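Local structure of petrobactin biosynthesis protein AsbB (3TO3) at residues F522-A525 with D526-W530; E533-W536 with M537-E541; D510-F513 with L514-G518. The protein joins spermidine to citryl-spermidine or its 3,4-dihydroxybenzoyl form at the expense of ATP, in the biosynthesis of the siderophore petrobactin. One frame throughout, in Å; residues are numbered along the deposited sequence.

Contact 1: F522-A525 with D526-W530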
# COMPACT_ATOMS: atom_id res chain seq x y z
N PHE B 522 -33.54 11.31 12.83
CA PHE B 522 -33.92 10.47 11.70
C PHE B 522 -34.53 9.11 12.10
O PHE B 522 -35.49 8.65 11.49
CB PHE B 522 -32.70 10.20 10.80
CG PHE B 522 -32.22 11.41 10.06
CD1 PHE B 522 -33.12 12.35 9.60
CD2 PHE B 522 -30.88 11.60 9.82
CE1 PHE B 522 -32.67 13.46 8.91
CE2 PHE B 522 -30.43 12.70 9.16
CZ PHE B 522 -31.32 13.63 8.70
N VAL B 523 -33.94 8.47 13.10
CA VAL B 523 -34.40 7.19 13.58
C VAL B 523 -35.78 7.33 14.21
O VAL B 523 -36.68 6.56 13.93
CB VAL B 523 -33.40 6.56 14.56
CG1 VAL B 523 -34.05 5.41 15.28
CG2 VAL B 523 -32.17 6.07 13.82
N LEU B 524 -35.95 8.37 15.01
CA LEU B 524 -37.22 8.57 15.66
C LEU B 524 -38.33 8.82 14.63
O LEU B 524 -39.40 8.21 14.72
CB LEU B 524 -37.14 9.70 16.71
CG LEU B 524 -36.21 9.40 17.89
CD1 LEU B 524 -36.29 10.54 18.89
CD2 LEU B 524 -36.51 8.04 18.59
N ALA B 525 -38.07 9.69 13.65
CA ALA B 525 -39.04 9.93 12.56
C ALA B 525 -39.40 8.67 11.76
O ALA B 525 -40.58 8.38 11.51
CB ALA B 525 -38.56 11.03 11.60
N ASP B 526 -38.39 7.93 11.32
CA ASP B 526 -38.71 6.85 10.40
C ASP B 526 -39.22 5.59 11.08
O ASP B 526 -39.99 4.86 10.51
CB ASP B 526 -37.55 6.60 9.43
CG ASP B 526 -37.21 7.87 8.60
OD1 ASP B 526 -38.12 8.45 7.96
OD2 ASP B 526 -36.04 8.29 8.64
N LYS B 527 -38.74 5.31 12.28
CA LYS B 527 -39.22 4.19 13.07
C LYS B 527 -40.47 4.40 13.94
O LYS B 527 -41.25 3.47 14.16
CB LYS B 527 -38.08 3.62 13.91
CG LYS B 527 -36.87 3.21 13.06
CD LYS B 527 -37.28 2.17 12.03
CE LYS B 527 -36.06 1.36 11.64
NZ LYS B 527 -36.32 0.32 10.58
N TYR B 528 -40.52 5.53 14.60
CA TYR B 528 -41.63 5.88 15.47
C TYR B 528 -42.61 6.95 15.01
O TYR B 528 -43.52 7.30 15.75
CB TYR B 528 -41.14 6.09 16.90
CG TYR B 528 -40.21 4.97 17.36
CD1 TYR B 528 -40.71 3.75 17.76
CD2 TYR B 528 -38.83 5.12 17.34
CE1 TYR B 528 -39.88 2.72 18.18
CE2 TYR B 528 -37.98 4.08 17.76
CZ TYR B 528 -38.52 2.88 18.17
OH TYR B 528 -37.73 1.84 18.59
N GLU B 529 -42.38 7.54 13.84
CA GLU B 529 -43.26 8.63 13.40
C GLU B 529 -43.18 9.83 14.33
O GLU B 529 -44.12 10.61 14.42
CB GLU B 529 -44.73 8.20 13.33
CG GLU B 529 -44.97 6.84 12.75
CD GLU B 529 -44.32 6.68 11.39
OE1 GLU B 529 -44.75 7.37 10.44
OE2 GLU B 529 -43.38 5.86 11.28
N TRP B 530 -42.07 9.97 15.03
CA TRP B 530 -41.81 11.20 15.77
C TRP B 530 -41.27 12.20 14.75
O TRP B 530 -40.24 11.98 14.10
CB TRP B 530 -40.79 10.93 16.88
CG TRP B 530 -40.67 12.04 17.84
CD1 TRP B 530 -39.77 13.06 17.81
CD2 TRP B 530 -41.48 12.25 18.98
NE1 TRP B 530 -39.97 13.90 18.87
CE2 TRP B 530 -41.02 13.43 19.61
CE3 TRP B 530 -42.54 11.55 19.55
CZ2 TRP B 530 -41.60 13.93 20.76
CZ3 TRP B 530 -43.11 12.06 20.69
CH2 TRP B 530 -42.65 13.23 21.29
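D526 N bonds back to F522 O at 3.0 Å, an ordinary i to i+4 link in the last turn of helix 502-528, whose C-terminal cap turns at E529 (phi 63°) and is closed by W530 N. The D526 carboxylate turns back the same way: with CG beside the backbone N (chi1 -58°), OD2 comes to 2.9 Å from F522 O. These are two acceptors, so the approach is no bond; salt bridges from R75 to OD2 and from R73 to OD1 probably offset the repulsion and keep the aspartate charged. K527 N repeats the helical bond to V523 O, and K527 CB, 3.3 Å from the same V523 O, sits over one face of the Y528 ring toward its rim. V523, whose carbonyl takes that bond, has its side chain about 4 Å from that of Y391, an ATP-binding residue. Y528 follows with N donating to L524 O at 2.9 Å, while its ring atom CD2 meets L524 CD2 at 3.9 Å and its hydroxyl is hydrogen-bonded to D402. E529 then turns the chain, and its N makes a weak bond to A525 O. W530 leaves the helix with CG anti to its own N, while its CB rests 3.9 Å from L524 CB. The closing bond of the cap reaches back six residues: W530 N lies 3.2 Å from L524 O, above the carbonyl plane at a C=O...N angle of 117°, on the face opposite Y528 N.

Contact 2: E533-W536 with M537-E541. With EDO (1,2-ethanediol), chain H.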
# COMPACT_ATOMS: atom_id res chain seq x y z
N GLU B 533 -39.64 18.10 13.26
CA GLU B 533 -40.05 19.37 13.86
C GLU B 533 -40.19 19.28 15.38
O GLU B 533 -39.65 20.12 16.10
CB GLU B 533 -41.36 19.90 13.24
CG GLU B 533 -41.29 20.12 11.73
CD GLU B 533 -41.46 18.82 10.91
OE1 GLU B 533 -41.07 17.73 11.37
OE2 GLU B 533 -42.01 18.90 9.79
N SER B 534 -40.92 18.27 15.87
CA SER B 534 -41.07 18.05 17.32
C SER B 534 -39.72 17.79 17.99
O SER B 534 -39.44 18.31 19.07
CB SER B 534 -42.00 16.88 17.64
OG SER B 534 -43.25 17.08 17.03
N PHE B 535 -38.89 16.95 17.37
CA PHE B 535 -37.55 16.68 17.89
C PHE B 535 -36.82 18.01 18.12
O PHE B 535 -36.35 18.28 19.23
CB PHE B 535 -36.78 15.79 16.91
CG PHE B 535 -35.40 15.41 17.36
CD1 PHE B 535 -35.14 14.14 17.87
CD2 PHE B 535 -34.35 16.31 17.23
CE1 PHE B 535 -33.86 13.78 18.29
CE2 PHE B 535 -33.06 15.97 17.64
CZ PHE B 535 -32.81 14.70 18.16
N TRP B 536 -36.75 18.86 17.09
CA TRP B 536 -35.99 20.10 17.22
C TRP B 536 -36.65 21.11 18.16
O TRP B 536 -35.96 21.90 18.82
CB TRP B 536 -35.60 20.69 15.85
CG TRP B 536 -34.66 19.73 15.13
CD1 TRP B 536 -34.96 18.93 14.06
CD2 TRP B 536 -33.31 19.43 15.50
NE1 TRP B 536 -33.86 18.15 13.74
CE2 TRP B 536 -32.84 18.45 14.61
CE3 TRP B 536 -32.45 19.90 16.50
CZ2 TRP B 536 -31.55 17.94 14.68
CZ3 TRP B 536 -31.17 19.39 16.57
CH2 TRP B 536 -30.72 18.43 15.66
N MSE B 537 -37.97 21.08 18.25
CA MSE B 537 -38.64 21.95 19.19
C MSE B 537 -38.38 21.55 20.64
O MSE B 537 -38.51 22.36 21.54
CB MSE B 537 -40.15 22.02 18.91
CG MSE B 537 -40.50 22.84 17.66
SE MSE B 537 -42.42 23.23 17.50
CE MSE B 537 -43.10 21.48 17.00
N ILE B 538 -38.01 20.29 20.87
CA ILE B 538 -37.63 19.87 22.21
C ILE B 538 -36.23 20.31 22.52
O ILE B 538 -35.93 20.71 23.64
CB ILE B 538 -37.76 18.36 22.39
CG1 ILE B 538 -39.24 18.01 22.61
CG2 ILE B 538 -36.92 17.91 23.57
CD1 ILE B 538 -39.54 16.55 22.57
N VAL B 539 -35.37 20.22 21.51
CA VAL B 539 -34.00 20.64 21.65
C VAL B 539 -33.94 22.13 21.98
O VAL B 539 -33.27 22.53 22.95
CB VAL B 539 -33.15 20.29 20.42
CG1 VAL B 539 -31.75 20.90 20.55
CG2 VAL B 539 -33.05 18.77 20.30
N VAL B 540 -34.66 22.95 21.22
CA VAL B 540 -34.75 24.36 21.57
C VAL B 540 -35.27 24.63 23.01
O VAL B 540 -34.64 25.35 23.78
CB VAL B 540 -35.56 25.13 20.52
CG1 VAL B 540 -35.75 26.55 20.95
CG2 VAL B 540 -34.83 25.07 19.19
N GLU B 541 -36.39 24.03 23.39
CA GLU B 541 -36.93 24.24 24.73
C GLU B 541 -35.87 23.96 25.81
O GLU B 541 -35.71 24.75 26.76
CB GLU B 541 -38.14 23.35 24.99
CG GLU B 541 -39.41 23.77 24.30
CD GLU B 541 -40.51 22.70 24.38
OE1 GLU B 541 -40.59 21.98 25.39
OE2 GLU B 541 -41.30 22.58 23.43
C1 EDO H . -45.70 14.46 16.48
O1 EDO H . -44.82 14.72 15.41
C2 EDO H . -44.93 13.65 17.50
O2 EDO H . -45.87 12.76 18.11
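F535 projects with CG anti to its backbone N (chi1 -178°), whereas W536 keeps CG beside the N (chi1 -64°), and these torsions bring both rings to V539, one turn on along helix 532-547. V539 CG2 meets F535 CE2 at 3.9 Å, the two side chains running at a slant, and V539 CB lies 4.0 Å from W536 CE3, here side by side and pointing the same way. The rings also overlap each other, F535 CD2 standing 3.6 Å above the centre of the indole face. The backbone is alpha-helical, with I538 N bonding to S534 O and also weakly to F535 O. V539 N reaches F535 O at 3.1 Å in the carbonyl plane, and V540 N meets W536 O at 2.9 Å in a nearly straight bond (177°). A weak hydrogen bond joins S534 OG and ethanediol O1 (3.3 Å), either able to donate. F535 packs on V517 and A521 of helix 502-528, while W536 meets F513 edge-to-face. The face formed by F535, W536 and V539 is thus largely apolar, whereas E541 OE1 makes a salt bridge to R415; W536 NE1 is satisfied by T77 OG1, so the polar atom of the buried indole is paired.

Contact 3: D510-F513 with L514-G518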
# COMPACT_ATOMS: atom_id res chain seq x y z
N ASP B 510 -22.59 21.77 13.58
CA ASP B 510 -22.00 20.80 12.67
C ASP B 510 -21.58 19.50 13.35
O ASP B 510 -21.90 18.42 12.90
CB ASP B 510 -20.77 21.43 12.01
CG ASP B 510 -20.54 20.95 10.60
OD1 ASP B 510 -21.52 20.70 9.89
OD2 ASP B 510 -19.37 20.84 10.18
N ALA B 511 -20.87 19.58 14.45
CA ALA B 511 -20.37 18.35 15.02
C ALA B 511 -21.42 17.69 15.94
O ALA B 511 -21.83 16.55 15.71
CB ALA B 511 -19.05 18.56 15.72
N LEU B 512 -21.82 18.39 16.99
CA LEU B 512 -22.82 17.85 17.90
C LEU B 512 -24.15 17.46 17.22
O LEU B 512 -24.67 16.37 17.49
CB LEU B 512 -23.10 18.83 19.05
CG LEU B 512 -24.04 18.33 20.15
CD1 LEU B 512 -23.49 17.08 20.91
CD2 LEU B 512 -24.34 19.48 21.13
N PHE B 513 -24.67 18.33 16.36
CA PHE B 513 -26.04 18.20 15.85
C PHE B 513 -26.11 17.54 14.49
O PHE B 513 -26.52 16.41 14.39
CB PHE B 513 -26.78 19.54 15.85
CG PHE B 513 -27.21 19.99 17.23
CD1 PHE B 513 -27.59 19.07 18.18
CD2 PHE B 513 -27.22 21.32 17.57
CE1 PHE B 513 -27.98 19.46 19.44
CE2 PHE B 513 -27.59 21.72 18.83
CZ PHE B 513 -27.98 20.78 19.77
N LEU B 514 -25.64 18.24 13.47
CA LEU B 514 -25.71 17.76 12.11
C LEU B 514 -25.15 16.33 11.93
O LEU B 514 -25.84 15.48 11.41
CB LEU B 514 -25.05 18.77 11.15
CG LEU B 514 -25.25 18.57 9.64
CD1 LEU B 514 -24.90 19.84 8.85
CD2 LEU B 514 -24.40 17.43 9.15
N PHE B 515 -23.92 16.06 12.37
CA PHE B 515 -23.33 14.73 12.14
C PHE B 515 -23.57 13.71 13.25
O PHE B 515 -23.14 12.58 13.13
CB PHE B 515 -21.81 14.79 11.89
CG PHE B 515 -21.44 15.47 10.61
CD1 PHE B 515 -21.86 14.95 9.39
CD2 PHE B 515 -20.67 16.64 10.62
CE1 PHE B 515 -21.54 15.60 8.19
CE2 PHE B 515 -20.33 17.30 9.42
CZ PHE B 515 -20.76 16.78 8.21
N ASN B 516 -24.20 14.12 14.34
CA ASN B 516 -24.36 13.20 15.44
C ASN B 516 -25.81 13.11 15.98
O ASN B 516 -26.53 12.18 15.64
CB ASN B 516 -23.36 13.64 16.50
CG ASN B 516 -23.46 12.87 17.76
OD1 ASN B 516 -23.94 11.75 17.77
ND2 ASN B 516 -22.97 13.47 18.85
N VAL B 517 -26.27 14.12 16.71
CA VAL B 517 -27.56 14.07 17.40
C VAL B 517 -28.69 14.03 16.39
O VAL B 517 -29.76 13.52 16.66
CB VAL B 517 -27.73 15.25 18.41
CG1 VAL B 517 -29.15 15.45 18.79
CG2 VAL B 517 -26.90 15.04 19.67
N GLY B 518 -28.43 14.56 15.21
CA GLY B 518 -29.40 14.60 14.13
C GLY B 518 -29.75 13.22 13.61
O GLY B 518 -30.86 13.00 13.15
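F513 O is gripped by two N-H groups from the next turn. G518 N comes to 2.8 Å, tilted only moderately from the carbonyl plane, and N516 N stands 3.3 Å away, 65° out of that plane and on its opposite face, a position that misses the lone pairs. V517 N bonds to L512 O at 2.9 Å within the carbonyl plane, and F515 N bonds to D510 O. Three of these four bonds span five residues, the mark of a pi-helical turn within helix 502-528. N516 CB lies 3.2 Å from L512 O, and with CG anti to the backbone N (chi1 175°) its amide reaches Y391 and S438. There OD1 is hydrogen-bonded to the hydroxyl of Y391, an ATP-binding residue, and ND2 to S438 O, so both ends of the amide are fixed. N516 is thereby a second-shell residue that probably steadies Y391 beside the nucleotide. The D510 carboxylate lies alongside the F515 ring, their planes 59° apart. Its OD1 sits 3.6 Å from both F515 CE2 and L514 CD1 and has no polar partner in the model, while OD2 receives a weak bond from E570 N; such burial would be expected to ease uptake of a proton. L514 CD2 stands 3.5 Å over the centre of the F515 ring. At the far end of the turn, V517 CB lies at the edge of the F513 ring, in its plane and 3.8 Å from CD1.

Contacts 1 and 3 both belong to helix 502-528, about 17 Å apart between centres, while contact 2 lies on helix 532-547, which follows it in the chain. Contact 3 is fully buried, about 12 Å from the centre of the chain and near the nucleotide; contact 2 is buried despite lying at about 25 Å, and contact 1, at about 24 Å, is alone only partly buried. Their backbones also differ: pi-type in contact 3, alpha-helical in contact 2, and a closing cap in contact 1. Contact 2 touches both others: L524 CD1 is 3.9 Å from F535 CD1, and V539 CG1 is 3.9 Å from F513 CZ. Salt bridges appear in contacts 1 and 2, whereas contact 3 is held mainly by backbone bonds and the N516 amide, with one buried carboxylate.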